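Local coordinates for putative flagella-related protein H (Methanocaldococcus jannaschii DSM 2661, PDB 4WIA) that probably serves as a nucleotide-binding accessory component of the archaellum, the archaeal flagellum, and may help to regulate its assembly, at residues V123-I129 / K157-V163; L65-F70 / L90-P94. All coordinates share one frame; numbering follows the deposited sequence.

Both contacts build on one mixed sheet of a P-loop NTPase domain of the KaiC family, in which strands 90-94, 58-62, 123-127 and 158-163 follow one another, all parallel. Contact 2 comes first along the chain and closes before contact 1 opens. It packs the start of helix 67-76 on strand 90-94, whereas contact 1 pairs two central strands, 123-127 and 158-163. Their centres lie about 14 Å apart and their nearest atoms about 6 Å, with strand 58-62 bridging the gap. Contact 1 ends, at the C-terminal ends of its strands, beside the probable ATP and magnesium residues Lys40 and Ser41, and contact 2 begins just after Gln64, another probable ATP-binding residue.

Contact 1 (V123-I129 / K157-V163); sequences VIIFDSI and KIIICTV
Val123-Asp127 and Ile158-Val163 are neighbouring parallel strands of the P-loop NTPase core, and the hydrophobic run ending in Asp127 fits a Walker B motif. The backbones interlock through four bonds: Ile124 N to Ile158 O, Ile160 N to Ile124 O, Phe126 N to Ile160 O, and Thr162 N to Phe126 O. Beta-branched residues suit these strands, because branching at CB favours an extended backbone: Ile125 lays CG1 alongside Ile160 CB at 4.0 Å, and Ile160 CD1 reaches Val123 CG1 on the same face. On the other face the Phe126 ring takes Ile159 CG2 at its edge, while Cys161 SG lies obliquely 3.9 Å from Phe126 CD2. Where the strands end, Thr162 OG1 donates to Asp127 OD1 at 2.7 Å, on the anti side of the carboxylate and 21° out of its plane; chi1 of 67° turns the hydroxyl to this oxygen and sets Thr162 CG2 3.4 Å from Asp127 OD1. Asp127 OD2 is gripped by Ser41, the probable magnesium ligand, and by Tyr60. With an alanine for Asp127, the hydroxyls of Thr162, Ser41 and Tyr60 would probably lose their common carboxylate partner, leaving Thr162 OG1 free to turn. A cis peptide follows Asp127, and Ser128 caps helix 129-134. Helix 40-53 covers Val123, Ile125 and Thr162, helix 142-153 covers Ile159 and Cys161, and strands 58-62 and 29-33 flank the pair.

Contact 2 (L65-F70 / L90-P94); sequences LTTLEF and LLYIP
Phe70 and Tyr92 both hold CG opposite the backbone nitrogen (chi1 -176° and -175°), which carries the phenyl ring off the first turn of helix 67-76 and the phenol ring off strand 90-94 until they overlap. They form an offset stack with centroids 4.1 Å apart and planes inclined at 23°. The fit is close: Tyr92 CE1 sits over one face of the phenyl ring, toward its rim, 3.2 Å from Phe70 CG. Phe70 CB also lies over the face of the phenol ring, a CH-pi contact, so the CB end of Phe70 joins its ring in packing on the phenol. At the edge of the phenyl ring, Leu90 CD2 approaches Phe70 CE2 to 3.9 Å, an apolar leucine suited to a carbon-only contact, beside Ile81.

A tyrosine suits position 92 because its hydroxyl finds an acceptor at the far end of the ring. Tyr92 OH donates to Leu65 O over 2.6 Å, coming from above the carbonyl plane although that oxygen lies in the plane of the phenol ring. This bond and the stack together probably hold the ring's rotation. Thr67 OG1 meets another part of the same edge, 3.5 Å from Tyr92 CD2, and Pro94 CB rests against Leu65 O at 3.6 Å.

The helix start is itself secured by a capping box: Glu69 N donates to Thr66 OG1, and Thr66 N returns a nearly straight bond of 2.9 Å to Glu69 OE2. Tyr60 meets the Phe70 ring from strand 58-62, next to strand 90-94. The arrangement belongs to a beta-alpha-beta crossover, in which the helical connection between two adjacent parallel strands packs on the sheet, here just after the probable ATP-binding residue Gln64.

Contact 1 (V123-I129 / K157-V163)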
loop_
_atom_site.group_PDB
_atom_site.type_symbol
_atom_site.label_atom_id
_atom_site.label_comp_id
_atom_site.label_asym_id
_atom_site.label_seq_id
_atom_site.Cartn_x
_atom_site.Cartn_y
_atom_site.Cartn_z
ATOM N N VAL A 123 -15.021 -8.685 2.027
ATOM C CA VAL A 123 -14.689 -9.963 2.591
ATOM C C VAL A 123 -15.488 -10.116 3.834
ATOM O O VAL A 123 -15.466 -9.214 4.664
ATOM C CB VAL A 123 -13.181 -10.011 2.976
ATOM C CG1 VAL A 123 -12.823 -11.333 3.613
ATOM C CG2 VAL A 123 -12.298 -9.801 1.743
ATOM N N ILE A 124 -16.123 -11.274 4.018
ATOM C CA ILE A 124 -16.891 -11.512 5.223
ATOM C C ILE A 124 -16.436 -12.764 5.913
ATOM O O ILE A 124 -16.435 -13.837 5.330
ATOM C CB ILE A 124 -18.400 -11.626 4.893
ATOM C CG1 ILE A 124 -18.876 -10.361 4.144
ATOM C CG2 ILE A 124 -19.210 -11.811 6.155
ATOM C CD1 ILE A 124 -18.851 -10.489 2.647
ATOM N N ILE A 125 -16.101 -12.641 7.199
ATOM C CA ILE A 125 -15.537 -13.759 7.940
ATOM C C ILE A 125 -16.520 -14.200 9.046
ATOM O O ILE A 125 -16.896 -13.353 9.834
ATOM C CB ILE A 125 -14.214 -13.305 8.556
ATOM C CG1 ILE A 125 -13.212 -12.991 7.439
ATOM C CG2 ILE A 125 -13.638 -14.368 9.463
ATOM C CD1 ILE A 125 -11.881 -12.392 7.844
ATOM N N PHE A 126 -16.821 -15.511 9.157
ATOM C CA PHE A 126 -17.555 -16.033 10.270
ATOM C C PHE A 126 -16.684 -16.976 11.080
ATOM O O PHE A 126 -16.390 -18.075 10.644
ATOM C CB PHE A 126 -18.819 -16.786 9.821
ATOM C CG PHE A 126 -19.746 -15.929 9.010
ATOM C CD1 PHE A 126 -20.605 -15.084 9.629
ATOM C CD2 PHE A 126 -19.656 -15.881 7.646
ATOM C CE1 PHE A 126 -21.441 -14.237 8.927
ATOM C CE2 PHE A 126 -20.465 -15.017 6.932
ATOM C CZ PHE A 126 -21.352 -14.181 7.589
ATOM N N ASP A 127 -16.299 -16.543 12.277
ATOM C CA ASP A 127 -15.473 -17.349 13.134
ATOM C C ASP A 127 -16.199 -17.443 14.477
ATOM O O ASP A 127 -15.927 -16.619 15.348
ATOM C CB ASP A 127 -14.114 -16.637 13.281
ATOM C CG ASP A 127 -13.163 -17.365 14.210
ATOM O OD1 ASP A 127 -13.335 -18.598 14.342
ATOM O OD2 ASP A 127 -12.243 -16.716 14.783
ATOM N N SER A 128 -17.121 -18.387 14.696
ATOM C CA SER A 128 -17.255 -19.681 14.054
ATOM C C SER A 128 -18.632 -19.830 13.403
ATOM O O SER A 128 -19.668 -19.552 14.030
ATOM C CB SER A 128 -17.122 -20.712 15.181
ATOM O OG SER A 128 -17.679 -21.990 14.886
ATOM N N ILE A 129 -18.653 -20.309 12.170
ATOM C CA ILE A 129 -19.901 -20.642 11.540
ATOM C C ILE A 129 -20.446 -21.934 12.161
ATOM O O ILE A 129 -21.657 -22.068 12.325
ATOM C CB ILE A 129 -19.793 -20.744 10.019
ATOM C CG1 ILE A 129 -21.147 -20.554 9.360
ATOM C CG2 ILE A 129 -19.273 -22.101 9.616
ATOM C CD1 ILE A 129 -21.810 -19.216 9.602
ATOM N N LYS A 157 -17.634 -11.207 -3.895
ATOM C CA LYS A 157 -17.226 -11.175 -2.516
ATOM C C LYS A 157 -16.502 -12.449 -2.138
ATOM O O LYS A 157 -16.633 -13.476 -2.788
ATOM C CB LYS A 157 -18.440 -11.082 -1.573
ATOM C CG LYS A 157 -19.561 -10.134 -1.937
ATOM C CD LYS A 157 -19.174 -8.734 -1.577
ATOM C CE LYS A 157 -20.292 -7.770 -1.868
ATOM N NZ LYS A 157 -19.791 -6.560 -1.222
ATOM N N ILE A 158 -15.822 -12.366 -1.022
ATOM C CA ILE A 158 -15.160 -13.495 -0.462
ATOM C C ILE A 158 -15.738 -13.801 0.900
ATOM O O ILE A 158 -15.887 -12.908 1.676
ATOM C CB ILE A 158 -13.649 -13.197 -0.314
ATOM C CG1 ILE A 158 -13.031 -13.147 -1.703
ATOM C CG2 ILE A 158 -12.972 -14.273 0.527
ATOM C CD1 ILE A 158 -11.700 -12.419 -1.777
ATOM N N ILE A 159 -16.025 -15.072 1.172
ATOM C CA ILE A 159 -16.489 -15.477 2.482
ATOM C C ILE A 159 -15.584 -16.517 3.111
ATOM O O ILE A 159 -15.144 -17.439 2.462
ATOM C CB ILE A 159 -17.947 -15.991 2.422
ATOM C CG1 ILE A 159 -18.852 -14.824 2.103
ATOM C CG2 ILE A 159 -18.381 -16.604 3.743
ATOM C CD1 ILE A 159 -20.288 -15.194 1.854
ATOM N N ILE A 160 -15.337 -16.372 4.407
ATOM C CA ILE A 160 -14.441 -17.244 5.083
ATOM C C ILE A 160 -15.119 -17.680 6.366
ATOM O O ILE A 160 -15.448 -16.826 7.151
ATOM C CB ILE A 160 -13.104 -16.472 5.436
ATOM C CG1 ILE A 160 -12.473 -15.876 4.184
ATOM C CG2 ILE A 160 -12.129 -17.407 6.102
ATOM C CD1 ILE A 160 -11.209 -15.031 4.411
ATOM N N CYS A 161 -15.243 -18.992 6.606
ATOM C CA CYS A 161 -15.784 -19.506 7.853
ATOM C C CYS A 161 -14.841 -20.474 8.528
ATOM O O CYS A 161 -14.139 -21.248 7.883
ATOM C CB CYS A 161 -17.059 -20.280 7.617
ATOM S SG CYS A 161 -18.370 -19.480 6.671
ATOM N N THR A 162 -14.862 -20.480 9.852
ATOM C CA THR A 162 -14.239 -21.565 10.578
ATOM C C THR A 162 -15.298 -22.585 11.041
ATOM O O THR A 162 -16.410 -22.223 11.385
ATOM C CB THR A 162 -13.443 -21.053 11.764
ATOM O OG1 THR A 162 -14.328 -20.507 12.727
ATOM C CG2 THR A 162 -12.460 -19.942 11.314
ATOM N N VAL A 163 -14.871 -23.836 11.099
ATOM C CA VAL A 163 -15.694 -24.926 11.483
ATOM C C VAL A 163 -14.935 -25.788 12.483
ATOM O O VAL A 163 -13.808 -26.221 12.196
ATOM C CB VAL A 163 -15.969 -25.775 10.242
ATOM C CG1 VAL A 163 -16.619 -27.113 10.624
ATOM C CG2 VAL A 163 -16.822 -25.018 9.249
#

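Contact 2 (L65-F70 / L90-P94)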
loop_
_atom_site.group_PDB
_atom_site.type_symbol
_atom_site.label_atom_id
_atom_site.label_comp_id
_atom_site.label_asym_id
_atom_site.label_seq_id
_atom_site.Cartn_x
_atom_site.Cartn_y
_atom_site.Cartn_z
ATOM N N LEU A 65 -15.020 -13.373 20.709
ATOM C CA LEU A 65 -14.377 -12.216 21.248
ATOM C C LEU A 65 -15.241 -10.976 21.124
ATOM O O LEU A 65 -15.777 -10.646 20.048
ATOM C CB LEU A 65 -13.047 -11.970 20.515
ATOM C CG LEU A 65 -12.016 -13.125 20.508
ATOM C CD1 LEU A 65 -10.812 -12.774 19.690
ATOM C CD2 LEU A 65 -11.539 -13.490 21.940
ATOM N N THR A 66 -15.297 -10.236 22.225
ATOM C CA THR A 66 -15.852 -8.889 22.227
ATOM C C THR A 66 -14.914 -8.029 21.426
ATOM O O THR A 66 -13.816 -8.466 21.062
ATOM C CB THR A 66 -15.903 -8.269 23.628
ATOM O OG1 THR A 66 -14.582 -8.245 24.175
ATOM C CG2 THR A 66 -16.825 -9.030 24.551
ATOM N N THR A 67 -15.355 -6.811 21.123
ATOM C CA THR A 67 -14.531 -5.866 20.373
ATOM C C THR A 67 -13.188 -5.626 21.106
ATOM O O THR A 67 -12.127 -5.691 20.535
ATOM C CB THR A 67 -15.306 -4.562 20.107
ATOM O OG1 THR A 67 -16.520 -4.906 19.433
ATOM C CG2 THR A 67 -14.553 -3.619 19.192
ATOM N N LEU A 68 -13.261 -5.405 22.387
ATOM C CA LEU A 68 -12.105 -5.105 23.199
ATOM C C LEU A 68 -11.076 -6.255 23.105
ATOM O O LEU A 68 -9.917 -6.026 22.756
ATOM C CB LEU A 68 -12.579 -4.894 24.622
ATOM C CG LEU A 68 -11.751 -4.427 25.784
ATOM C CD1 LEU A 68 -11.188 -5.566 26.618
ATOM C CD2 LEU A 68 -10.673 -3.533 25.231
ATOM N N GLU A 69 -11.540 -7.487 23.347
ATOM C CA GLU A 69 -10.700 -8.666 23.270
ATOM C C GLU A 69 -10.107 -8.815 21.875
ATOM O O GLU A 69 -8.956 -9.156 21.735
ATOM C CB GLU A 69 -11.475 -9.927 23.668
ATOM C CG GLU A 69 -12.059 -9.936 25.075
ATOM C CD GLU A 69 -13.042 -11.117 25.321
ATOM O OE1 GLU A 69 -12.819 -11.821 26.323
ATOM O OE2 GLU A 69 -14.038 -11.373 24.548
ATOM N N PHE A 70 -10.876 -8.522 20.852
ATOM C CA PHE A 70 -10.394 -8.584 19.478
ATOM C C PHE A 70 -9.257 -7.553 19.231
ATOM O O PHE A 70 -8.210 -7.877 18.636
ATOM C CB PHE A 70 -11.538 -8.367 18.502
ATOM C CG PHE A 70 -11.153 -8.496 17.084
ATOM C CD1 PHE A 70 -10.920 -9.753 16.535
ATOM C CD2 PHE A 70 -11.014 -7.388 16.261
ATOM C CE1 PHE A 70 -10.549 -9.896 15.185
ATOM C CE2 PHE A 70 -10.624 -7.544 14.945
ATOM C CZ PHE A 70 -10.374 -8.779 14.410
ATOM N N LEU A 90 -12.950 -1.831 8.655
ATOM C CA LEU A 90 -13.228 -3.107 9.341
ATOM C C LEU A 90 -14.515 -2.973 10.167
ATOM O O LEU A 90 -14.631 -2.087 11.004
ATOM C CB LEU A 90 -12.067 -3.472 10.270
ATOM C CG LEU A 90 -12.260 -4.655 11.232
ATOM C CD1 LEU A 90 -12.636 -5.898 10.454
ATOM C CD2 LEU A 90 -11.051 -4.945 12.119
ATOM N N LEU A 91 -15.505 -3.862 9.920
ATOM C CA LEU A 91 -16.711 -3.913 10.676
ATOM C C LEU A 91 -16.636 -5.185 11.469
ATOM O O LEU A 91 -16.603 -6.302 10.922
ATOM C CB LEU A 91 -17.919 -3.976 9.721
ATOM C CG LEU A 91 -19.289 -4.267 10.270
ATOM C CD1 LEU A 91 -19.725 -3.147 11.235
ATOM C CD2 LEU A 91 -20.292 -4.455 9.142
ATOM N N TYR A 92 -16.581 -5.021 12.783
ATOM C CA TYR A 92 -16.407 -6.126 13.700
ATOM C C TYR A 92 -17.728 -6.409 14.431
ATOM O O TYR A 92 -18.290 -5.532 15.029
ATOM C CB TYR A 92 -15.293 -5.809 14.728
ATOM C CG TYR A 92 -15.012 -6.990 15.601
ATOM C CD1 TYR A 92 -14.297 -8.051 15.118
ATOM C CD2 TYR A 92 -15.576 -7.109 16.861
ATOM C CE1 TYR A 92 -14.074 -9.178 15.895
ATOM C CE2 TYR A 92 -15.361 -8.239 17.664
ATOM C CZ TYR A 92 -14.592 -9.269 17.153
ATOM O OH TYR A 92 -14.371 -10.394 17.916
ATOM N N ILE A 93 -18.191 -7.663 14.393
ATOM C CA ILE A 93 -19.500 -8.033 14.908
ATOM C C ILE A 93 -19.379 -9.115 15.975
ATOM O O ILE A 93 -19.257 -10.319 15.655
ATOM C CB ILE A 93 -20.350 -8.596 13.786
ATOM C CG1 ILE A 93 -20.409 -7.594 12.621
ATOM C CG2 ILE A 93 -21.776 -8.933 14.318
ATOM C CD1 ILE A 93 -21.156 -6.312 12.935
ATOM N N PRO A 94 -19.380 -8.716 17.229
ATOM C CA PRO A 94 -19.389 -9.737 18.267
ATOM C C PRO A 94 -20.791 -10.356 18.444
ATOM O O PRO A 94 -21.745 -9.620 18.675
ATOM C CB PRO A 94 -18.946 -8.982 19.539
ATOM C CG PRO A 94 -19.048 -7.531 19.209
ATOM C CD PRO A 94 -19.215 -7.349 17.736
#